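Local coordinates for probable primosomal replication protein n (Ralstonia solanacearum, PDB 4FDB) that probably binds single-stranded DNA as a homodimer and helps restart stalled replication forks by stabilising the PriA helicase on DNA and promoting primosome assembly, at residues N3-R14 against A66-L77. The protein carries 3 engineered substitutions. Sequence-based numbering, arbitrary orientation.
Sequences NRLQLVATLVER and APGTVLDCVGFL. Engineered in segment 3-14: Val12 (natural residue Ala). Engineered in segment 66-77: Asp72 (natural residue Glu).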
loop_
_atom_site.group_PDB
_atom_site.type_symbol
_atom_site.label_atom_id
_atom_site.label_comp_id
_atom_site.label_asym_id
_atom_site.label_seq_id
_atom_site.Cartn_x
_atom_site.Cartn_y
_atom_site.Cartn_z
ATOM N N ASN A 3 1.565 -7.994 5.410
ATOM C CA ASN A 3 0.848 -6.992 4.626
ATOM C C ASN A 3 0.880 -5.795 5.537
ATOM O O ASN A 3 0.038 -5.667 6.422
ATOM C CB ASN A 3 -0.587 -7.469 4.351
ATOM C CG ASN A 3 -1.532 -6.349 3.874
ATOM O OD1 ASN A 3 -1.123 -5.227 3.553
ATOM N ND2 ASN A 3 -2.821 -6.661 3.862
ATOM N N ARG A 4 1.879 -4.934 5.340
ATOM C CA ARG A 4 2.085 -3.805 6.258
ATOM C C ARG A 4 2.539 -2.576 5.504
ATOM O O ARG A 4 3.574 -2.601 4.842
ATOM C CB ARG A 4 3.141 -4.181 7.304
ATOM C CG ARG A 4 3.435 -3.093 8.334
ATOM C CD ARG A 4 4.222 -3.654 9.514
ATOM N NE ARG A 4 4.440 -2.652 10.554
ATOM C CZ ARG A 4 5.606 -2.056 10.792
ATOM N NH1 ARG A 4 5.707 -1.153 11.759
ATOM N NH2 ARG A 4 6.676 -2.370 10.070
ATOM N N LEU A 5 1.761 -1.504 5.618
ATOM C CA LEU A 5 2.085 -0.236 4.993
ATOM C C LEU A 5 2.432 0.761 6.096
ATOM O O LEU A 5 1.703 0.869 7.083
ATOM C CB LEU A 5 0.882 0.294 4.205
ATOM C CG LEU A 5 1.103 1.688 3.585
ATOM C CD1 LEU A 5 2.234 1.635 2.564
ATOM C CD2 LEU A 5 -0.157 2.245 2.929
ATOM N N GLN A 6 3.555 1.452 5.936
ATOM C CA GLN A 6 3.904 2.579 6.804
ATOM C C GLN A 6 3.865 3.813 5.932
ATOM O O GLN A 6 4.470 3.836 4.874
ATOM C CB GLN A 6 5.318 2.419 7.338
ATOM C CG GLN A 6 5.567 1.174 8.164
ATOM C CD GLN A 6 7.045 0.944 8.373
ATOM O OE1 GLN A 6 7.695 0.251 7.590
ATOM N NE2 GLN A 6 7.592 1.546 9.425
ATOM N N LEU A 7 3.160 4.846 6.375
ATOM C CA LEU A 7 2.973 6.001 5.532
ATOM C C LEU A 7 2.904 7.232 6.415
ATOM O O LEU A 7 2.177 7.239 7.401
ATOM C CB LEU A 7 1.683 5.855 4.724
ATOM C CG LEU A 7 1.510 6.830 3.546
ATOM C CD1 LEU A 7 2.548 6.539 2.470
ATOM C CD2 LEU A 7 0.122 6.721 2.957
ATOM N N VAL A 8 3.693 8.245 6.084
ATOM C CA VAL A 8 3.531 9.553 6.711
ATOM C C VAL A 8 2.781 10.420 5.717
ATOM O O VAL A 8 3.258 10.640 4.611
ATOM C CB VAL A 8 4.879 10.191 7.026
ATOM C CG1 VAL A 8 4.697 11.676 7.381
ATOM C CG2 VAL A 8 5.549 9.443 8.161
ATOM N N ALA A 9 1.608 10.912 6.101
ATOM C CA ALA A 9 0.731 11.549 5.125
ATOM C C ALA A 9 -0.189 12.551 5.795
ATOM O O ALA A 9 -0.428 12.479 6.994
ATOM C CB ALA A 9 -0.086 10.496 4.390
ATOM N N THR A 10 -0.701 13.486 5.003
ATOM C CA THR A 10 -1.568 14.536 5.508
ATOM C C THR A 10 -3.024 14.093 5.432
ATOM O O THR A 10 -3.470 13.589 4.407
ATOM C CB THR A 10 -1.388 15.801 4.664
ATOM O OG1 THR A 10 -0.018 16.210 4.734
ATOM C CG2 THR A 10 -2.294 16.931 5.157
ATOM N N LEU A 11 -3.772 14.282 6.518
ATOM C CA LEU A 11 -5.204 14.003 6.476
ATOM C C LEU A 11 -5.886 15.085 5.648
ATOM O O LEU A 11 -5.821 16.246 5.995
ATOM C CB LEU A 11 -5.797 13.995 7.879
ATOM C CG LEU A 11 -7.318 13.827 7.889
ATOM C CD1 LEU A 11 -7.671 12.451 7.399
ATOM C CD2 LEU A 11 -7.907 14.081 9.277
ATOM N N VAL A 12 -6.528 14.701 4.547
ATOM C CA VAL A 12 -7.161 15.673 3.658
ATOM C C VAL A 12 -8.619 15.886 4.033
ATOM O O VAL A 12 -9.123 17.007 4.114
ATOM C CB VAL A 12 -7.119 15.149 2.190
ATOM C CG1 VAL A 12 -7.788 16.133 1.252
ATOM C CG2 VAL A 12 -5.689 14.881 1.757
ATOM N N GLU A 13 -9.322 14.778 4.235
ATOM C CA GLU A 13 -10.706 14.894 4.626
ATOM C C GLU A 13 -11.133 13.610 5.295
ATOM O O GLU A 13 -10.493 12.567 5.153
ATOM C CB GLU A 13 -11.594 15.199 3.421
ATOM C CG GLU A 13 -11.370 14.296 2.237
ATOM C CD GLU A 13 -12.222 14.689 1.032
ATOM O OE1 GLU A 13 -12.023 15.793 0.466
ATOM O OE2 GLU A 13 -13.099 13.889 0.647
ATOM N N ARG A 14 -12.207 13.697 6.052
ATOM C CA ARG A 14 -12.765 12.481 6.634
ATOM C C ARG A 14 -14.274 12.530 6.576
ATOM O O ARG A 14 -14.867 13.611 6.548
ATOM C CB ARG A 14 -12.239 12.235 8.056
ATOM C CG ARG A 14 -12.276 13.425 8.964
ATOM C CD ARG A 14 -11.820 13.066 10.382
ATOM N NE ARG A 14 -11.668 14.276 11.203
ATOM C CZ ARG A 14 -12.662 14.883 11.834
ATOM N NH1 ARG A 14 -13.900 14.397 11.766
ATOM N NH2 ARG A 14 -12.423 15.974 12.549
ATOM N N ALA A 66 -7.917 17.081 13.121
ATOM C CA ALA A 66 -8.218 18.141 12.159
ATOM C C ALA A 66 -7.649 17.816 10.782
ATOM O O ALA A 66 -6.495 17.402 10.665
ATOM C CB ALA A 66 -7.650 19.461 12.636
ATOM N N PRO A 67 -8.461 18.005 9.730
ATOM C CA PRO A 67 -7.900 17.955 8.377
ATOM C C PRO A 67 -6.731 18.933 8.247
ATOM O O PRO A 67 -6.792 20.061 8.751
ATOM C CB PRO A 67 -9.081 18.383 7.505
ATOM C CG PRO A 67 -10.284 17.865 8.282
ATOM C CD PRO A 67 -9.925 18.181 9.716
ATOM N N GLY A 68 -5.669 18.491 7.589
ATOM C CA GLY A 68 -4.446 19.264 7.495
ATOM C C GLY A 68 -3.353 18.693 8.380
ATOM O O GLY A 68 -2.185 19.054 8.254
ATOM N N THR A 69 -3.729 17.796 9.284
ATOM C CA THR A 69 -2.773 17.240 10.235
ATOM C C THR A 69 -1.910 16.175 9.580
ATOM O O THR A 69 -2.428 15.326 8.867
ATOM C CB THR A 69 -3.512 16.620 11.433
ATOM O OG1 THR A 69 -4.263 17.652 12.089
ATOM C CG2 THR A 69 -2.515 16.010 12.413
ATOM N N VAL A 70 -0.599 16.203 9.818
ATOM C CA VAL A 70 0.257 15.149 9.260
ATOM C C VAL A 70 0.317 13.962 10.227
ATOM O O VAL A 70 0.593 14.139 11.417
ATOM C CB VAL A 70 1.684 15.655 8.987
ATOM C CG1 VAL A 70 2.540 14.553 8.380
ATOM C CG2 VAL A 70 1.656 16.859 8.052
ATOM N N LEU A 71 0.074 12.764 9.715
ATOM C CA LEU A 71 -0.052 11.587 10.564
ATOM C C LEU A 71 1.006 10.570 10.182
ATOM O O LEU A 71 1.271 10.399 9.006
ATOM C CB LEU A 71 -1.422 10.949 10.344
ATOM C CG LEU A 71 -2.615 11.853 10.655
ATOM C CD1 LEU A 71 -3.918 11.197 10.222
ATOM C CD2 LEU A 71 -2.630 12.179 12.118
ATOM N N ASP A 72 1.601 9.916 11.180
ATOM C CA ASP A 72 2.477 8.758 10.974
ATOM C C ASP A 72 1.607 7.527 11.108
ATOM O O ASP A 72 1.199 7.202 12.218
ATOM C CB ASP A 72 3.504 8.691 12.106
ATOM C CG ASP A 72 4.884 9.103 11.676
ATOM O OD1 ASP A 72 5.035 10.240 11.192
ATOM O OD2 ASP A 72 5.823 8.290 11.842
ATOM N N CYS A 73 1.320 6.846 9.995
ATOM C CA CYS A 73 0.352 5.752 10.005
ATOM C C CYS A 73 1.004 4.407 9.756
ATOM O O CYS A 73 1.954 4.302 8.975
ATOM C CB CYS A 73 -0.664 5.942 8.883
ATOM S SG CYS A 73 -1.454 7.562 8.870
ATOM N N VAL A 74 0.495 3.386 10.430
ATOM C CA VAL A 74 0.819 2.015 10.060
ATOM C C VAL A 74 -0.482 1.256 9.871
ATOM O O VAL A 74 -1.528 1.629 10.402
ATOM C CB VAL A 74 1.705 1.316 11.102
ATOM C CG1 VAL A 74 3.119 1.885 11.072
ATOM C CG2 VAL A 74 1.099 1.428 12.493
ATOM N N GLY A 75 -0.434 0.194 9.087
ATOM C CA GLY A 75 -1.616 -0.622 8.946
ATOM C C GLY A 75 -1.456 -1.566 7.800
ATOM O O GLY A 75 -0.328 -1.975 7.492
ATOM N N PHE A 76 -2.575 -1.915 7.177
ATOM C CA PHE A 76 -2.546 -2.924 6.120
ATOM C C PHE A 76 -3.473 -2.556 4.983
ATOM O O PHE A 76 -4.360 -1.739 5.150
ATOM C CB PHE A 76 -2.915 -4.302 6.682
ATOM C CG PHE A 76 -4.305 -4.384 7.283
ATOM C CD1 PHE A 76 -5.376 -4.859 6.534
ATOM C CD2 PHE A 76 -4.525 -4.027 8.609
ATOM C CE1 PHE A 76 -6.653 -4.971 7.095
ATOM C CE2 PHE A 76 -5.796 -4.125 9.176
ATOM C CZ PHE A 76 -6.860 -4.578 8.418
ATOM N N LEU A 77 -3.237 -3.131 3.805
ATOM C CA LEU A 77 -4.123 -2.894 2.672
ATOM C C LEU A 77 -5.220 -3.957 2.622
ATOM O O LEU A 77 -5.003 -5.095 3.012
ATOM C CB LEU A 77 -3.341 -2.956 1.360
ATOM C CG LEU A 77 -2.297 -1.857 1.188
ATOM C CD1 LEU A 77 -1.547 -2.071 -0.130
ATOM C CD2 LEU A 77 -2.957 -0.487 1.217
#
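Asn3 and Leu77 close one end of this antiparallel pairing through a pair of hydrogen bonds: the Asn3 amide takes both backbone polar groups of Leu77, ND2 donating to Leu77 O (2.8 Å) and OD1 accepting from Leu77 N (3.0 Å). The first bond lies on a lone pair of Leu77 O, with that oxygen only 2° out of the Asn3 amide plane. The amide is carried across to Leu77 by a chi1 of 164°, which sets CG anti to the backbone N, and it mimics a peptide group. From Leu5 to Thr10 the backbones form an antiparallel ladder; Leu71 N to Ala9 O is 2.8 Å, whereas Gly75 N to Leu5 O is bent (137° at the hydrogen). Beyond it, Leu11 N bonds Thr69 O (2.9 Å) and Leu11 O takes Gly68 N, within the type II turn 66–69, where Thr69 OG1 and N share Ala66 O.

Gln6, Val8 and Thr10 share a face with Val74, Asp72 and Val70. There Val8 CG1 meets Val70 CG1 at 3.7 Å, and Val8 CG2 lies 3.2 Å from OD1 of the engineered Asp72, whose hydrogen-bond partner is His97 ND1. Leu5, Leu7, Ala9, Leu71 and Cys73 line the buried face; Leu11 CB packs against Leu71 CD1 (4.1 Å). Joining the first strand to strand 70–79 closes the OB-fold barrel, and residues 3–7 also pair with the second subunit. Past Leu5–Gly75 the Asn3 side chain thus replaces backbone pairing, satisfying Leu77 N and O at the dimer-facing end.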